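Local coordinates for gala protein type 1, 3 or 4 (Legionella pneumophila subsp. pneumophila, PDB 4XA9) that probably binds small GTPases and acts as a GTPase activator, built as a leucine-rich-repeat solenoid, at residues V174-A179 / D200-H205. Residues are numbered along the deposited sequence; the frame is centred on the assembly and turned at random.
Sequences VSDIGA and DKSTLH
On the helical flank of this leucine-rich-repeat solenoid, the start of helix 176-184 meets the segment 200-205 that leads into helix 203-207, and Asp176 with Ser202 shows how a polar pair can join them. The two residues face each other with CA atoms 5.5 Å apart, and Ser202 OG donates to Asp176 OD1 over a short 2.6 Å. The hydroxyl reaches the anti side of that oxygen, 26° out of the carboxylate plane. Asp176 CG lies anti to its own carbonyl carbon (chi1 -72°), which directs the carboxylate towards Lys201 and Ser202. There the other oxygen, OD2, is hydrogen-bonded to Thr199 OG1, whose hydroxyl also takes the backbone N-H of Lys201; the carboxylate is thus held at both oxygens.

Helices 176-184 and 203-207 follow the parallel strands 166-168 and 190-192, and the aspartate-to-threonine bond has a counterpart 24 residues later, between Asp200 OD2 and Thr223 OG1. Further along helix 176-184, the methyl of Ala179 packs against the serine, its CB 3.5 Å from Ser202 OG. Lys201 passes the acid with the first carbon of its side chain, CB 3.5 Å from Asp176 OD2; the ammonium NZ stays 5.7 Å from that oxygen, where its charge could contribute at most a modest long-range attraction.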
loop_
_atom_site.group_PDB
_atom_site.type_symbol
_atom_site.label_atom_id
_atom_site.label_comp_id
_atom_site.label_asym_id
_atom_site.label_seq_id
_atom_site.Cartn_x
_atom_site.Cartn_y
_atom_site.Cartn_z
ATOM N N VAL A 174 11.975 11.542 2.780
ATOM C CA VAL A 174 13.366 11.687 2.373
ATOM C C VAL A 174 13.535 12.850 1.396
ATOM O O VAL A 174 12.808 12.945 0.403
ATOM C CB VAL A 174 13.892 10.394 1.712
ATOM C CG1 VAL A 174 15.300 10.597 1.185
ATOM C CG2 VAL A 174 13.847 9.239 2.693
ATOM N N SER A 175 14.488 13.737 1.672
ATOM C CA SER A 175 14.810 14.804 0.726
ATOM C C SER A 175 16.131 14.507 0.024
ATOM O O SER A 175 16.671 13.415 0.157
ATOM C CB SER A 175 14.888 16.159 1.430
ATOM O OG SER A 175 16.044 16.230 2.249
ATOM N N ASP A 176 16.652 15.495 -0.704
ATOM C CA ASP A 176 17.907 15.346 -1.437
ATOM C C ASP A 176 19.069 14.999 -0.522
ATOM O O ASP A 176 19.967 14.258 -0.913
ATOM C CB ASP A 176 18.234 16.623 -2.216
ATOM C CG ASP A 176 17.335 16.819 -3.422
ATOM O OD1 ASP A 176 17.064 15.824 -4.125
ATOM O OD2 ASP A 176 16.904 17.967 -3.673
ATOM N N ILE A 177 19.045 15.537 0.693
ATOM C CA ILE A 177 20.083 15.276 1.685
ATOM C C ILE A 177 20.255 13.784 1.954
ATOM O O ILE A 177 21.373 13.261 1.971
ATOM C CB ILE A 177 19.767 15.974 3.021
ATOM C CG1 ILE A 177 19.533 17.470 2.801
ATOM C CG2 ILE A 177 20.877 15.726 4.033
ATOM C CD1 ILE A 177 20.705 18.182 2.186
ATOM N N GLY A 178 19.138 13.104 2.177
ATOM C CA GLY A 178 19.170 11.677 2.438
ATOM C C GLY A 178 19.477 10.889 1.184
ATOM O O GLY A 178 20.256 9.939 1.210
ATOM N N ALA A 179 18.864 11.292 0.077
ATOM C CA ALA A 179 19.012 10.567 -1.181
ATOM C C ALA A 179 20.455 10.601 -1.671
ATOM O O ALA A 179 20.968 9.603 -2.176
ATOM C CB ALA A 179 18.077 11.139 -2.236
ATOM N N ASP A 200 16.144 17.173 -8.733
ATOM C CA ASP A 200 17.249 17.023 -9.676
ATOM C C ASP A 200 18.613 17.078 -8.995
ATOM O O ASP A 200 19.594 16.573 -9.529
ATOM C CB ASP A 200 17.189 18.108 -10.762
ATOM C CG ASP A 200 16.055 17.895 -11.739
ATOM O OD1 ASP A 200 15.517 16.767 -11.802
ATOM O OD2 ASP A 200 15.707 18.852 -12.456
ATOM N N LYS A 201 18.672 17.704 -7.823
ATOM C CA LYS A 201 19.915 17.811 -7.064
ATOM C C LYS A 201 20.549 16.455 -6.728
ATOM O O LYS A 201 21.769 16.351 -6.604
ATOM C CB LYS A 201 19.677 18.584 -5.765
ATOM C CG LYS A 201 20.398 19.915 -5.684
ATOM C CD LYS A 201 20.797 20.239 -4.250
ATOM C CE LYS A 201 21.765 19.197 -3.703
ATOM N NZ LYS A 201 22.199 19.487 -2.306
ATOM N N SER A 202 19.731 15.420 -6.566
ATOM C CA SER A 202 20.272 14.109 -6.213
ATOM C C SER A 202 20.800 13.338 -7.410
ATOM O O SER A 202 21.569 12.388 -7.248
ATOM C CB SER A 202 19.214 13.254 -5.515
ATOM O OG SER A 202 18.791 13.840 -4.300
ATOM N N THR A 203 20.385 13.727 -8.612
ATOM C CA THR A 203 20.511 12.816 -9.743
ATOM C C THR A 203 21.947 12.628 -10.214
ATOM O O THR A 203 22.298 11.540 -10.683
ATOM C CB THR A 203 19.639 13.261 -10.922
ATOM O OG1 THR A 203 20.062 14.548 -11.378
ATOM C CG2 THR A 203 18.167 13.320 -10.492
ATOM N N LEU A 204 22.780 13.661 -10.083
ATOM C CA LEU A 204 24.187 13.524 -10.446
ATOM C C LEU A 204 24.831 12.422 -9.602
ATOM O O LEU A 204 25.568 11.580 -10.114
ATOM C CB LEU A 204 24.944 14.848 -10.273
ATOM C CG LEU A 204 26.459 14.746 -10.448
ATOM C CD1 LEU A 204 26.791 14.243 -11.839
ATOM C CD2 LEU A 204 27.143 16.084 -10.175
ATOM N N HIS A 205 24.517 12.403 -8.315
ATOM C CA HIS A 205 25.079 11.394 -7.425
ATOM C C HIS A 205 24.610 9.986 -7.771
ATOM O O HIS A 205 25.360 9.023 -7.587
ATOM C CB HIS A 205 24.746 11.731 -5.975
ATOM C CG HIS A 205 25.326 13.036 -5.529
ATOM N ND1 HIS A 205 26.613 13.152 -5.053
ATOM C CD2 HIS A 205 24.806 14.287 -5.519
ATOM C CE1 HIS A 205 26.858 14.415 -4.754
ATOM N NE2 HIS A 205 25.777 15.125 -5.029
#